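Local atomic coordinates of type II restriction enzyme MspI (Moraxella sp., PDB entry 1SA3), a protein that recognises the double-stranded DNA sequence 5'-CCGG-3' and cleaves it after the first C, leaving fragments with terminal 5'-phosphates. Residues E[36-41]-E[205-210]; E[64-69]-E[102-107]. One frame throughout, in Å; residues are numbered along the deposited sequence.

Interaction 1. Residues E[36-41]-E[205-210]; sequences KYILDI and IRFQVI
Ile-38 and Tyr-37 of helix 23-41 pack on Phe-207 and Ile-205, where the helix lies against the central mixed sheet of the PD-(D/E)XK nuclease fold. The contact is purely apolar. The axes of helix 36-41 and strand 205-210 stay 11.5 Å apart at an angle of 117°, and the side chains fill the gap between them.

The tight part is at Ile-38. Its CG1 stands beside the backbone N and anti to the carbonyl carbon (chi1 -65°), which sends the ethyl branch out to the strand. CD1 of Ile-38 comes to 3.5 Å from CZ of Phe-207. It meets the ring at the edge, near the ring plane, and CG1 lies in that plane beside the same edge. Ile-38 CD1 also meets Ile-205 CD1, less closely, at 4.2 Å.

The Tyr-37 ring approaches the far end of the Phe-207 ring obliquely, with planes at 34°. Its CD2 lies 3.8 Å from Phe-207 CE2. The phenol OH of Tyr-37 is hydrogen-bonded to Glu-59 and Gln-58 of helix 57-69, which holds the far end of the side chain against that helix. Val-217 and Ile-118 from the flanking strands also touch Phe-207.

The other side of the helix is partly open to solvent. Lys-36 and Asp-40, one helical turn apart, do not touch the strand and rest on Leu-9 of helix 4-12. They form a salt bridge within the helix, Lys-36 NZ to Asp-40 OD2 at 2.8 Å, made through the syn lone pair of that oxygen.

Interaction 2. Residues E[64-69]-E[102-107]; sequences SKLLKA and IRFTFH
Leu-66 has its CG anti to the backbone N (chi1 -164°), while Phe-104 has its CG beside the backbone N and anti to the carbonyl carbon (chi1 -62°). These torsions carry the leucine methyls and the far end of the phenylalanine ring into the gap between helix 64-69 and strand 102-106. That gap is wide, with 12.5 Å between the axes, and no hydrogen bond crosses it.

The two methyls of Leu-66 divide the contact: CD1 meets Ile-102, and CD2 meets mainly Phe-104. CD1 of Leu-66 meets CD1 of Ile-102 tip to tip at 3.8 Å. CD2 of Leu-66 lies 4.0 Å from CZ of Phe-104, at the ring edge and near its plane. Leu-67 reaches the same end of the ring by another route. Its CD2 comes obliquely to Phe-104 CE2 at 3.9 Å, although the side chain does not start out directly at the strand. The end of the ring thus receives one methyl from each leucine.

Ile-102 also supports the ring from within the strand. Its CG2 sits 3.5 Å above one face of Phe-104, offset toward the rim.

All four touching residues are buried. The helix and strand axes are inclined at 71°. Strand 77-84 adds Ile-77 and Val-80 to Phe-104, and strand 111-121 adds Val-114. Phe-42, just after helix 23-41, touches both Leu-66 and Ile-102, and Leu-66 continues onto Leu-203 and Ile-205 of strand 203-210.

Overall arrangement
Interactions 1 and 2 pack helices 23-41 and 57-69 on the same mixed sheet. Interaction 2 is nested within the chain loop closed by interaction 1. Their centres are 16 Å apart, yet their side chains meet. Ile-205 CD1 lies 4.0 Å from Leu-66 CD1, and Ile-38 CG2 lies 4.2 Å from Ile-102 CD1, so the apolar packing is continuous. A sodium ion is bound at Glu-35, Asp-84 and Asp-99. The side chain of Ile-38 is about 10 Å from the bound sodium ion. The side chain of Ile-102 is about 12 Å from the bound sodium ion. The nearest atom of interaction 1 is about 5 Å from the DNA, against about 16 Å for interaction 2.

Interaction 1. Residues E[36-41]-E[205-210]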
loop_
_atom_site.group_PDB
_atom_site.type_symbol
_atom_site.label_atom_id
_atom_site.label_comp_id
_atom_site.label_asym_id
_atom_site.label_seq_id
_atom_site.Cartn_x
_atom_site.Cartn_y
_atom_site.Cartn_z
ATOM N N LYS E 36 -2.147 -14.042 -2.563
ATOM C CA LYS E 36 -1.713 -15.352 -3.020
ATOM C C LYS E 36 -1.368 -15.349 -4.509
ATOM O O LYS E 36 -0.489 -16.082 -4.948
ATOM C CB LYS E 36 -2.807 -16.385 -2.726
ATOM C CG LYS E 36 -2.286 -17.764 -2.355
ATOM C CD LYS E 36 -2.230 -18.680 -3.546
ATOM C CE LYS E 36 -1.909 -20.109 -3.121
ATOM N NZ LYS E 36 -2.149 -21.062 -4.245
ATOM N N TYR E 37 -2.066 -14.518 -5.276
ATOM C CA TYR E 37 -1.832 -14.403 -6.715
ATOM C C TYR E 37 -0.386 -13.952 -6.941
ATOM O O TYR E 37 0.310 -14.487 -7.806
ATOM C CB TYR E 37 -2.829 -13.400 -7.299
ATOM C CG TYR E 37 -2.883 -13.288 -8.814
ATOM C CD1 TYR E 37 -2.554 -14.362 -9.645
ATOM C CD2 TYR E 37 -3.330 -12.113 -9.410
ATOM C CE1 TYR E 37 -2.678 -14.252 -11.044
ATOM C CE2 TYR E 37 -3.458 -11.993 -10.772
ATOM C CZ TYR E 37 -3.132 -13.063 -11.590
ATOM O OH TYR E 37 -3.290 -12.912 -12.945
ATOM N N ILE E 38 0.072 -12.984 -6.150
ATOM C CA ILE E 38 1.448 -12.504 -6.271
ATOM C C ILE E 38 2.420 -13.588 -5.812
ATOM O O ILE E 38 3.419 -13.846 -6.477
ATOM C CB ILE E 38 1.691 -11.221 -5.420
ATOM C CG1 ILE E 38 0.849 -10.062 -5.956
ATOM C CG2 ILE E 38 3.176 -10.834 -5.435
ATOM C CD1 ILE E 38 1.234 -9.590 -7.353
ATOM N N LEU E 39 2.121 -14.231 -4.684
ATOM C CA LEU E 39 2.991 -15.269 -4.156
ATOM C C LEU E 39 3.210 -16.404 -5.157
ATOM O O LEU E 39 4.332 -16.900 -5.300
ATOM C CB LEU E 39 2.431 -15.825 -2.845
ATOM C CG LEU E 39 2.300 -14.874 -1.645
ATOM C CD1 LEU E 39 1.592 -15.597 -0.509
ATOM C CD2 LEU E 39 3.670 -14.399 -1.184
ATOM N N ASP E 40 2.153 -16.798 -5.860
ATOM C CA ASP E 40 2.260 -17.876 -6.836
ATOM C C ASP E 40 3.029 -17.471 -8.091
ATOM O O ASP E 40 3.781 -18.269 -8.648
ATOM C CB ASP E 40 0.866 -18.386 -7.221
ATOM C CG ASP E 40 0.252 -19.273 -6.147
ATOM O OD1 ASP E 40 0.952 -19.588 -5.161
ATOM O OD2 ASP E 40 -0.929 -19.657 -6.298
ATOM N N ILE E 41 2.843 -16.235 -8.544
ATOM C CA ILE E 41 3.555 -15.775 -9.725
ATOM C C ILE E 41 5.060 -15.790 -9.439
ATOM O O ILE E 41 5.858 -16.129 -10.315
ATOM C CB ILE E 41 3.105 -14.348 -10.137
ATOM C CG1 ILE E 41 1.682 -14.395 -10.696
ATOM C CG2 ILE E 41 4.067 -13.769 -11.176
ATOM C CD1 ILE E 41 1.059 -13.027 -10.947
ATOM N N ILE E 205 1.476 -2.663 -3.927
ATOM C CA ILE E 205 0.774 -3.337 -5.010
ATOM C C ILE E 205 -0.715 -3.100 -4.827
ATOM O O ILE E 205 -1.268 -3.403 -3.778
ATOM C CB ILE E 205 1.060 -4.863 -4.976
ATOM C CG1 ILE E 205 2.562 -5.104 -5.143
ATOM C CG2 ILE E 205 0.275 -5.586 -6.070
ATOM C CD1 ILE E 205 2.968 -6.575 -5.085
ATOM N N ARG E 206 -1.354 -2.543 -5.850
ATOM C CA ARG E 206 -2.781 -2.256 -5.794
ATOM C C ARG E 206 -3.538 -2.902 -6.948
ATOM O O ARG E 206 -3.395 -2.492 -8.101
ATOM C CB ARG E 206 -3.020 -0.744 -5.833
ATOM C CG ARG E 206 -2.375 0.036 -4.699
ATOM C CD ARG E 206 -2.976 -0.323 -3.352
ATOM N NE ARG E 206 -2.404 0.485 -2.279
ATOM C CZ ARG E 206 -2.543 1.804 -2.181
ATOM N NH1 ARG E 206 -3.241 2.470 -3.091
ATOM N NH2 ARG E 206 -1.979 2.459 -1.177
ATOM N N PHE E 207 -4.334 -3.916 -6.632
ATOM C CA PHE E 207 -5.144 -4.598 -7.638
ATOM C C PHE E 207 -6.478 -3.878 -7.745
ATOM O O PHE E 207 -7.138 -3.621 -6.732
ATOM C CB PHE E 207 -5.421 -6.046 -7.236
ATOM C CG PHE E 207 -4.267 -6.967 -7.446
ATOM C CD1 PHE E 207 -3.454 -7.335 -6.384
ATOM C CD2 PHE E 207 -3.997 -7.477 -8.707
ATOM C CE1 PHE E 207 -2.377 -8.205 -6.583
ATOM C CE2 PHE E 207 -2.931 -8.345 -8.917
ATOM C CZ PHE E 207 -2.120 -8.709 -7.850
ATOM N N GLN E 208 -6.857 -3.522 -8.964
ATOM C CA GLN E 208 -8.139 -2.883 -9.177
ATOM C C GLN E 208 -9.089 -4.038 -9.489
ATOM O O GLN E 208 -8.930 -4.742 -10.489
ATOM C CB GLN E 208 -8.079 -1.911 -10.348
ATOM C CG GLN E 208 -9.395 -1.193 -10.579
ATOM C CD GLN E 208 -9.279 -0.131 -11.649
ATOM O OE1 GLN E 208 -8.700 -0.370 -12.712
ATOM N NE2 GLN E 208 -9.836 1.042 -11.381
ATOM N N VAL E 209 -10.064 -4.233 -8.611
ATOM C CA VAL E 209 -11.023 -5.316 -8.753
ATOM C C VAL E 209 -12.430 -4.756 -8.686
ATOM O O VAL E 209 -12.814 -4.141 -7.689
ATOM C CB VAL E 209 -10.835 -6.340 -7.626
ATOM C CG1 VAL E 209 -11.830 -7.468 -7.776
ATOM C CG2 VAL E 209 -9.406 -6.879 -7.652
ATOM N N ILE E 210 -13.191 -4.965 -9.756
ATOM C CA ILE E 210 -14.559 -4.467 -9.826
ATOM C C ILE E 210 -15.530 -5.613 -10.075
ATOM O O ILE E 210 -15.303 -6.463 -10.939
ATOM C CB ILE E 210 -14.697 -3.403 -10.931
ATOM C CG1 ILE E 210 -13.721 -2.256 -10.659
ATOM C CG2 ILE E 210 -16.117 -2.853 -10.949
ATOM C CD1 ILE E 210 -13.673 -1.197 -11.737
#

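Interaction 2. Residues E[64-69]-E[102-107]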
loop_
_atom_site.group_PDB
_atom_site.type_symbol
_atom_site.label_atom_id
_atom_site.label_comp_id
_atom_site.label_asym_id
_atom_site.label_seq_id
_atom_site.Cartn_x
_atom_site.Cartn_y
_atom_site.Cartn_z
ATOM N N SER E 64 6.113 -8.114 -14.840
ATOM C CA SER E 64 6.947 -7.058 -15.426
ATOM C C SER E 64 6.814 -5.746 -14.645
ATOM O O SER E 64 7.792 -5.037 -14.439
ATOM C CB SER E 64 6.574 -6.805 -16.893
ATOM O OG SER E 64 7.023 -7.857 -17.727
ATOM N N LYS E 65 5.601 -5.414 -14.220
ATOM C CA LYS E 65 5.403 -4.192 -13.450
ATOM C C LYS E 65 6.150 -4.290 -12.121
ATOM O O LYS E 65 6.686 -3.299 -11.626
ATOM C CB LYS E 65 3.909 -3.945 -13.186
ATOM C CG LYS E 65 3.145 -3.365 -14.369
ATOM C CD LYS E 65 1.651 -3.321 -14.099
ATOM C CE LYS E 65 0.909 -2.701 -15.277
ATOM N NZ LYS E 65 -0.571 -2.759 -15.133
ATOM N N LEU E 66 6.182 -5.479 -11.533
ATOM C CA LEU E 66 6.876 -5.637 -10.260
ATOM C C LEU E 66 8.387 -5.483 -10.448
ATOM O O LEU E 66 9.045 -4.766 -9.686
ATOM C CB LEU E 66 6.538 -6.992 -9.625
ATOM C CG LEU E 66 6.880 -7.115 -8.126
ATOM C CD1 LEU E 66 5.871 -8.042 -7.433
ATOM C CD2 LEU E 66 8.303 -7.635 -7.951
ATOM N N LEU E 67 8.941 -6.141 -11.461
ATOM C CA LEU E 67 10.379 -6.035 -11.717
ATOM C C LEU E 67 10.755 -4.607 -12.116
ATOM O O LEU E 67 11.833 -4.110 -11.771
ATOM C CB LEU E 67 10.807 -7.016 -12.818
ATOM C CG LEU E 67 10.661 -8.515 -12.518
ATOM C CD1 LEU E 67 11.105 -9.320 -13.734
ATOM C CD2 LEU E 67 11.480 -8.899 -11.290
ATOM N N LYS E 68 9.861 -3.940 -12.834
ATOM C CA LYS E 68 10.126 -2.579 -13.276
ATOM C C LYS E 68 10.203 -1.618 -12.091
ATOM O O LYS E 68 11.072 -0.742 -12.043
ATOM C CB LYS E 68 9.044 -2.137 -14.262
ATOM C CG LYS E 68 9.187 -0.719 -14.786
ATOM C CD LYS E 68 8.032 -0.400 -15.721
ATOM C CE LYS E 68 7.978 1.073 -16.094
ATOM N NZ LYS E 68 6.840 1.330 -17.024
ATOM N N ALA E 69 9.307 -1.785 -11.126
ATOM C CA ALA E 69 9.308 -0.919 -9.950
ATOM C C ALA E 69 10.595 -1.104 -9.153
ATOM O O ALA E 69 10.977 -0.239 -8.374
ATOM C CB ALA E 69 8.103 -1.232 -9.065
ATOM N N ILE E 102 9.194 -11.148 -1.235
ATOM C CA ILE E 102 9.748 -11.887 -2.370
ATOM C C ILE E 102 11.254 -11.689 -2.217
ATOM O O ILE E 102 11.706 -10.569 -1.941
ATOM C CB ILE E 102 9.354 -11.282 -3.733
ATOM C CG1 ILE E 102 7.840 -11.342 -3.925
ATOM C CG2 ILE E 102 10.075 -12.034 -4.876
ATOM C CD1 ILE E 102 7.380 -10.648 -5.193
ATOM N N ARG E 103 12.022 -12.765 -2.340
ATOM C CA ARG E 103 13.474 -12.657 -2.267
ATOM C C ARG E 103 14.057 -13.073 -3.613
ATOM O O ARG E 103 13.753 -14.156 -4.120
ATOM C CB ARG E 103 14.053 -13.548 -1.164
ATOM C CG ARG E 103 15.585 -13.562 -1.159
ATOM C CD ARG E 103 16.150 -14.424 -0.036
ATOM N NE ARG E 103 15.844 -13.877 1.281
ATOM C CZ ARG E 103 16.403 -12.787 1.802
ATOM N NH1 ARG E 103 17.317 -12.102 1.126
ATOM N NH2 ARG E 103 16.035 -12.373 3.006
ATOM N N PHE E 104 14.874 -12.205 -4.204
ATOM C CA PHE E 104 15.504 -12.515 -5.483
ATOM C C PHE E 104 16.971 -12.800 -5.243
ATOM O O PHE E 104 17.631 -12.067 -4.504
ATOM C CB PHE E 104 15.414 -11.344 -6.459
ATOM C CG PHE E 104 14.020 -10.950 -6.821
ATOM C CD1 PHE E 104 13.370 -9.930 -6.133
ATOM C CD2 PHE E 104 13.363 -11.572 -7.875
ATOM C CE1 PHE E 104 12.082 -9.531 -6.499
ATOM C CE2 PHE E 104 12.084 -11.179 -8.239
ATOM C CZ PHE E 104 11.446 -10.156 -7.550
ATOM N N THR E 105 17.480 -13.856 -5.861
ATOM C CA THR E 105 18.886 -14.212 -5.724
ATOM C C THR E 105 19.550 -13.943 -7.065
ATOM O O THR E 105 19.032 -14.329 -8.115
ATOM C CB THR E 105 19.053 -15.696 -5.343
ATOM O OG1 THR E 105 18.444 -15.921 -4.068
ATOM C CG2 THR E 105 20.532 -16.071 -5.256
ATOM N N PHE E 106 20.696 -13.272 -7.025
ATOM C CA PHE E 106 21.411 -12.913 -8.241
ATOM C C PHE E 106 22.598 -13.837 -8.544
ATOM O O PHE E 106 22.871 -14.773 -7.801
ATOM C CB PHE E 106 21.850 -11.450 -8.147
ATOM C CG PHE E 106 20.733 -10.516 -7.772
ATOM C CD1 PHE E 106 20.745 -9.841 -6.549
ATOM C CD2 PHE E 106 19.650 -10.330 -8.625
ATOM C CE1 PHE E 106 19.694 -8.998 -6.181
ATOM C CE2 PHE E 106 18.594 -9.491 -8.263
ATOM C CZ PHE E 106 18.615 -8.825 -7.042
ATOM N N HIS E 107 23.308 -13.567 -9.633
ATOM C CA HIS E 107 24.431 -14.408 -10.045
ATOM C C HIS E 107 25.580 -14.577 -9.051
ATOM O O HIS E 107 26.098 -15.678 -8.895
ATOM C CB HIS E 107 25.006 -13.900 -11.365
ATOM C CG HIS E 107 25.733 -12.599 -11.237
ATOM N ND1 HIS E 107 25.096 -11.420 -10.912
ATOM C CD2 HIS E 107 27.048 -12.297 -11.358
ATOM C CE1 HIS E 107 25.987 -10.447 -10.838
ATOM N NE2 HIS E 107 27.179 -10.952 -11.104
#